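Local structure of protein translation factor SUI1 homolog (Pyrococcus horikoshii, 5ZCY) at residues Gln22-Tyr27 with Thr38-Ile43; Lys55-Lys60 with Asp80-Leu85. The protein probably acts in translation initiation as the archaeal counterpart of eukaryotic eIF1, and is likely to bind mRNA. One frame throughout, in Å; residues are numbered along the deposited sequence.

Contact 1: Gln22-Tyr27 with Thr38-Ile43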
loop_
_atom_site.group_PDB
_atom_site.type_symbol
_atom_site.label_atom_id
_atom_site.label_comp_id
_atom_site.label_asym_id
_atom_site.label_seq_id
_atom_site.Cartn_x
_atom_site.Cartn_y
_atom_site.Cartn_z
ATOM N N GLN A 22 -1.825 14.179 2.732
ATOM C CA GLN A 22 -1.099 13.013 2.228
ATOM C C GLN A 22 -1.847 11.747 2.636
ATOM O O GLN A 22 -1.555 11.060 3.633
ATOM C CB GLN A 22 0.321 12.974 2.784
ATOM C CG GLN A 22 1.229 13.739 1.871
ATOM C CD GLN A 22 2.640 13.490 2.245
ATOM O OE1 GLN A 22 3.007 13.807 3.372
ATOM N NE2 GLN A 22 3.434 12.890 1.335
ATOM N N ARG A 23 -2.902 11.542 1.906
ATOM C CA ARG A 23 -3.953 10.723 2.293
ATOM C C ARG A 23 -3.502 9.264 2.112
ATOM O O ARG A 23 -4.136 8.505 2.835
ATOM C CB ARG A 23 -5.279 11.034 1.508
ATOM C CG ARG A 23 -5.161 11.297 0.009
ATOM C CD ARG A 23 -6.489 11.450 -0.744
ATOM N NE ARG A 23 -7.218 10.182 -0.813
ATOM C CZ ARG A 23 -6.830 9.088 -1.481
ATOM N NH1 ARG A 23 -5.725 9.059 -2.202
ATOM N NH2 ARG A 23 -7.582 7.999 -1.461
ATOM N N ILE A 24 -2.579 8.882 1.177
ATOM C CA ILE A 24 -2.240 7.428 1.130
ATOM C C ILE A 24 -1.057 7.210 2.091
ATOM O O ILE A 24 -0.008 7.694 1.799
ATOM C CB ILE A 24 -1.942 6.921 -0.255
ATOM C CG1 ILE A 24 -3.233 7.120 -1.114
ATOM C CG2 ILE A 24 -1.544 5.477 -0.265
ATOM C CD1 ILE A 24 -2.931 6.972 -2.569
ATOM N N LYS A 25 -1.243 6.519 3.200
ATOM C CA LYS A 25 -0.254 6.270 4.174
ATOM C C LYS A 25 0.278 4.865 4.016
ATOM O O LYS A 25 -0.499 3.947 3.901
ATOM C CB LYS A 25 -0.811 6.395 5.571
ATOM C CG LYS A 25 -1.486 7.684 5.935
ATOM C CD LYS A 25 -0.511 8.766 5.794
ATOM C CE LYS A 25 -0.991 10.035 6.529
ATOM N NZ LYS A 25 -0.249 11.230 6.060
ATOM N N VAL A 26 1.579 4.724 4.115
ATOM C CA VAL A 26 2.233 3.434 4.000
ATOM C C VAL A 26 3.086 3.286 5.252
ATOM O O VAL A 26 3.979 4.130 5.488
ATOM C CB VAL A 26 3.070 3.254 2.767
ATOM C CG1 VAL A 26 3.701 1.849 2.703
ATOM C CG2 VAL A 26 2.297 3.566 1.503
ATOM N N TYR A 27 2.898 2.213 5.991
ATOM C CA TYR A 27 3.644 2.071 7.263
ATOM C C TYR A 27 3.832 0.605 7.558
ATOM O O TYR A 27 3.242 -0.197 6.903
ATOM C CB TYR A 27 2.921 2.760 8.372
ATOM C CG TYR A 27 1.503 2.381 8.678
ATOM C CD1 TYR A 27 0.457 2.987 8.044
ATOM C CD2 TYR A 27 1.171 1.390 9.629
ATOM C CE1 TYR A 27 -0.893 2.673 8.309
ATOM C CE2 TYR A 27 -0.132 1.049 9.849
ATOM C CZ TYR A 27 -1.180 1.704 9.238
ATOM O OH TYR A 27 -2.513 1.462 9.423
ATOM N N THR A 38 3.717 -4.545 5.470
ATOM C CA THR A 38 3.511 -3.189 4.972
ATOM C C THR A 38 2.011 -2.932 4.845
ATOM O O THR A 38 1.322 -3.765 4.203
ATOM C CB THR A 38 4.158 -2.984 3.650
ATOM O OG1 THR A 38 5.545 -3.223 3.719
ATOM C CG2 THR A 38 3.970 -1.591 3.036
ATOM N N ILE A 39 1.520 -1.851 5.441
ATOM C CA ILE A 39 0.138 -1.485 5.393
ATOM C C ILE A 39 0.023 -0.276 4.511
ATOM O O ILE A 39 0.787 0.679 4.598
ATOM C CB ILE A 39 -0.413 -1.097 6.795
ATOM C CG1 ILE A 39 -0.052 -2.144 7.854
ATOM C CG2 ILE A 39 -1.875 -0.724 6.745
ATOM C CD1 ILE A 39 -0.583 -3.501 7.527
ATOM N N ILE A 40 -0.961 -0.371 3.575
ATOM C CA ILE A 40 -1.320 0.840 2.718
ATOM C C ILE A 40 -2.779 1.208 3.092
ATOM O O ILE A 40 -3.715 0.381 2.893
ATOM C CB ILE A 40 -1.230 0.500 1.214
ATOM C CG1 ILE A 40 0.158 0.001 0.883
ATOM C CG2 ILE A 40 -1.599 1.711 0.411
ATOM C CD1 ILE A 40 0.145 -0.831 -0.393
ATOM N N GLU A 41 -2.890 2.395 3.621
ATOM C CA GLU A 41 -4.204 2.905 4.092
ATOM C C GLU A 41 -4.479 4.190 3.414
ATOM O O GLU A 41 -3.629 4.940 2.990
ATOM C CB GLU A 41 -4.119 3.145 5.639
ATOM C CG GLU A 41 -5.291 3.340 6.530
ATOM C CD GLU A 41 -4.650 3.389 7.948
ATOM O OE1 GLU A 41 -4.628 2.385 8.586
ATOM O OE2 GLU A 41 -4.011 4.435 8.308
ATOM N N GLY A 42 -5.730 4.442 3.059
ATOM C CA GLY A 42 -6.113 5.708 2.444
ATOM C C GLY A 42 -6.527 5.704 1.004
ATOM O O GLY A 42 -7.031 6.718 0.443
ATOM N N ILE A 43 -6.339 4.583 0.329
ATOM C CA ILE A 43 -6.898 4.432 -1.003
ATOM C C ILE A 43 -8.413 4.288 -0.844
ATOM O O ILE A 43 -8.871 3.499 -0.032
ATOM C CB ILE A 43 -6.313 3.249 -1.712
ATOM C CG1 ILE A 43 -4.848 3.476 -2.023
ATOM C CG2 ILE A 43 -7.044 2.994 -3.057
ATOM C CD1 ILE A 43 -4.087 2.246 -2.496
#

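Contact 2: Lys55-Lys60 with Asp80-Leu85. With NO3 (nitrate ion), chain B.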
loop_
_atom_site.group_PDB
_atom_site.type_symbol
_atom_site.label_atom_id
_atom_site.label_comp_id
_atom_site.label_asym_id
_atom_site.label_seq_id
_atom_site.Cartn_x
_atom_site.Cartn_y
_atom_site.Cartn_z
ATOM N N LYS A 55 -3.691 -7.635 -5.324
ATOM C CA LYS A 55 -3.189 -8.718 -6.209
ATOM C C LYS A 55 -2.091 -8.247 -7.093
ATOM O O LYS A 55 -1.092 -8.946 -7.332
ATOM C CB LYS A 55 -4.434 -9.298 -6.920
ATOM C CG LYS A 55 -4.224 -10.351 -7.985
ATOM C CD LYS A 55 -5.509 -10.586 -8.843
ATOM C CE LYS A 55 -5.823 -9.372 -9.729
ATOM N NZ LYS A 55 -7.165 -9.448 -10.417
ATOM N N LYS A 56 -2.156 -7.043 -7.681
ATOM C CA LYS A 56 -1.199 -6.502 -8.558
ATOM C C LYS A 56 0.131 -6.288 -7.791
ATOM O O LYS A 56 1.197 -6.541 -8.297
ATOM C CB LYS A 56 -1.629 -5.228 -9.228
ATOM C CG LYS A 56 -2.750 -5.475 -10.252
ATOM C CD LYS A 56 -3.078 -4.206 -10.902
ATOM C CE LYS A 56 -4.287 -4.413 -11.895
ATOM N NZ LYS A 56 -4.459 -3.075 -12.495
ATOM N N LEU A 57 0.031 -5.709 -6.603
ATOM C CA LEU A 57 1.278 -5.427 -5.874
ATOM C C LEU A 57 1.877 -6.737 -5.438
ATOM O O LEU A 57 3.158 -6.790 -5.496
ATOM C CB LEU A 57 0.864 -4.594 -4.640
ATOM C CG LEU A 57 0.480 -3.171 -4.923
ATOM C CD1 LEU A 57 -0.063 -2.540 -3.628
ATOM C CD2 LEU A 57 1.496 -2.278 -5.571
ATOM N N LYS A 58 1.120 -7.703 -5.001
ATOM C CA LYS A 58 1.570 -9.101 -4.585
ATOM C C LYS A 58 2.329 -9.731 -5.757
ATOM O O LYS A 58 3.374 -10.370 -5.555
ATOM C CB LYS A 58 0.452 -10.032 -4.107
ATOM C CG LYS A 58 -0.094 -9.651 -2.710
ATOM C CD LYS A 58 -1.443 -10.261 -2.388
ATOM C CE LYS A 58 -1.383 -11.789 -2.282
ATOM N NZ LYS A 58 -2.759 -12.265 -1.998
ATOM N N ALA A 59 1.825 -9.566 -6.946
ATOM C CA ALA A 59 2.473 -10.168 -8.116
ATOM C C ALA A 59 3.740 -9.462 -8.435
ATOM O O ALA A 59 4.764 -10.159 -8.701
ATOM C CB ALA A 59 1.496 -10.157 -9.301
ATOM N N LYS A 60 3.813 -8.125 -8.365
ATOM C CA LYS A 60 4.966 -7.384 -8.654
ATOM C C LYS A 60 6.109 -7.696 -7.673
ATOM O O LYS A 60 7.256 -7.809 -8.072
ATOM C CB LYS A 60 4.753 -5.867 -8.682
ATOM C CG LYS A 60 3.873 -5.308 -9.819
ATOM C CD LYS A 60 3.265 -3.970 -9.378
ATOM C CE LYS A 60 2.833 -3.022 -10.499
ATOM N NZ LYS A 60 2.888 -1.635 -9.951
ATOM N N ASP A 80 10.561 0.627 0.333
ATOM C CA ASP A 80 11.597 1.071 -0.617
ATOM C C ASP A 80 11.016 1.241 -2.029
ATOM O O ASP A 80 11.586 2.075 -2.770
ATOM C CB ASP A 80 12.710 0.048 -0.653
ATOM C CG ASP A 80 12.271 -1.361 -0.752
ATOM O OD1 ASP A 80 11.099 -1.748 -0.796
ATOM O OD2 ASP A 80 13.135 -2.235 -0.986
ATOM N N ARG A 81 10.003 0.487 -2.387
ATOM C CA ARG A 81 9.541 0.441 -3.757
ATOM C C ARG A 81 8.068 0.930 -3.852
ATOM O O ARG A 81 7.600 1.061 -4.996
ATOM C CB ARG A 81 9.563 -0.919 -4.335
ATOM C CG ARG A 81 10.996 -1.430 -4.473
ATOM C CD ARG A 81 11.035 -2.849 -4.951
ATOM N NE ARG A 81 10.476 -2.981 -6.296
ATOM C CZ ARG A 81 10.149 -4.147 -6.891
ATOM N NH1 ARG A 81 10.299 -5.321 -6.290
ATOM N NH2 ARG A 81 9.614 -4.100 -8.087
ATOM N N ILE A 82 7.347 1.208 -2.785
ATOM C CA ILE A 82 5.904 1.367 -2.845
ATOM C C ILE A 82 5.496 2.609 -3.610
ATOM O O ILE A 82 4.459 2.541 -4.295
ATOM C CB ILE A 82 5.281 1.360 -1.418
ATOM C CG1 ILE A 82 3.765 1.128 -1.463
ATOM C CG2 ILE A 82 5.653 2.609 -0.642
ATOM C CD1 ILE A 82 3.329 -0.081 -2.172
ATOM N N LYS A 83 6.233 3.704 -3.542
ATOM C CA LYS A 83 5.821 4.918 -4.301
ATOM C C LYS A 83 5.910 4.626 -5.781
ATOM O O LYS A 83 4.973 4.984 -6.532
ATOM C CB LYS A 83 6.610 6.162 -3.928
ATOM C CG LYS A 83 6.306 6.657 -2.567
ATOM C CD LYS A 83 6.841 8.105 -2.307
ATOM C CE LYS A 83 6.687 8.503 -0.883
ATOM N NZ LYS A 83 7.198 9.869 -0.599
ATOM N N LYS A 84 6.940 3.961 -6.267
ATOM C CA LYS A 84 7.075 3.620 -7.680
ATOM C C LYS A 84 5.979 2.692 -8.043
ATOM O O LYS A 84 5.362 2.839 -9.163
ATOM C CB LYS A 84 8.446 2.999 -7.964
ATOM C CG LYS A 84 8.650 2.394 -9.310
ATOM C CD LYS A 84 8.474 3.434 -10.370
ATOM C CE LYS A 84 8.866 2.871 -11.731
ATOM N NZ LYS A 84 8.355 3.750 -12.805
ATOM N N LEU A 85 5.675 1.673 -7.236
ATOM C CA LEU A 85 4.701 0.705 -7.648
ATOM C C LEU A 85 3.322 1.322 -7.688
ATOM O O LEU A 85 2.527 1.000 -8.586
ATOM C CB LEU A 85 4.739 -0.500 -6.744
ATOM C CG LEU A 85 6.019 -1.372 -6.747
ATOM C CD1 LEU A 85 5.938 -2.415 -5.661
ATOM C CD2 LEU A 85 6.291 -1.945 -8.132
HETATM N N NO3 B . -6.068 -1.112 -10.079
HETATM O O1 NO3 B . -5.049 -0.910 -10.520
HETATM O O2 NO3 B . -6.991 -0.205 -9.518
HETATM O O3 NO3 B . -6.363 -2.427 -9.925
#

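Contact 1: Gln22-Tyr27 with Thr38-Ile43
Tyr27 OH donates a very short hydrogen bond to Glu41 OE1, 2.5 Å long, and also has a weak bond to Arg71 on the adjacent strand 71-75. The carboxylate comes to the ring's edge, its CD near the ring plane, while its own plane is turned 57° from the ring. A chi1 of 57° sets Tyr27 CG between its backbone N and carbonyl carbon and swings the ring over strand 38-41. There one ring face receives a CH-pi contact from Ile39, whose CB stands 3.9 Å from the ring centroid. A leucine in place of Tyr27 would probably leave Glu41 without its hydroxyl donor and Ile39 without the flat face that covers it. Beneath, paired backbone bonds join Lys25 to Glu41 and Tyr27 to Ile39, the shortest being Ile39 N to Tyr27 O at 2.8 Å. On the other face Val26 CG1 presses tightly on Thr38 CG2 at 3.5 Å, and Ile24 and Ile40 run side by side, touching through their CG2 methyls. Lys25 bends away to Gln22 O and a salt bridge with Glu97. Reciprocal bonds and alternating faces mark an antiparallel pair; strands 24-30 and 36-41 being consecutive, it is a beta hairpin, within the SUI1 fold's mixed sheet.

Contact 2: Lys55-Lys60 with Asp80-Leu85
Two helices, 50-61 and 82-88, lie together against the sheet of the alpha/beta SUI1 fold, and residues 55-60 and 80-85 form part of the apolar seam between them. Within it, Leu57 CD2 reaches Leu85 CB at 3.9 Å, the two side chains crossing at a slant. The other Leu57 methyl, CD1, looks to Ile82 CD1 across a looser 4.4 Å, and both of these residues also rest on Ile40 of strand 36-41. Ile82 extends the layer to Val98, and Leu61 of the first helix packs on Leu85. Farther out, the extended chain of Lys60 and that of Leu85 run antiparallel past one another, Lys60 CD 3.8 Å from Leu85 CD2. With CG beside the backbone N (chi1 -67°) and the later torsions near trans, the aliphatic part of the lysine runs along the leucine before its ammonium ends near Leu85 O. The angle there is too poor for a hydrogen bond, and the strong partner of NZ is Glu88, through a salt bridge. Lys56 points elsewhere, its NZ giving a nitrate ion, likely picked up from the crystallisation solution, a bond of 3.0 Å to O1 and a weaker one to O3. No hydrogen bond spans the two segments, so their direct contact rests on dispersion between the buried Leu57, Ile82 and Leu85 and the methylenes of Lys60, whose charge is paired with Glu88.

How the contacts relate
From the N terminus, the chain passes along strand 24-30, turns, and returns on strand 36-41, so contact 1 closes a short hairpin with ten residues between its segments. It then enters helix 50-61, crosses strands 65-68 and 71-75, and reaches helix 82-88, where contact 2 closes a longer loop of nineteen residues. The two are in series, neither nested nor crossed, with centres about 13 Å apart. They still meet in one core: Ile40 CD1 lies 3.7 Å from both Leu57 CD1 and Ile82 CD1, and Val26 packs on Ile82. Val26 and Ile40, on one face of the hairpin, thus tie the sheet to the helices, Ile40 meeting both and Val26 helix 82-88.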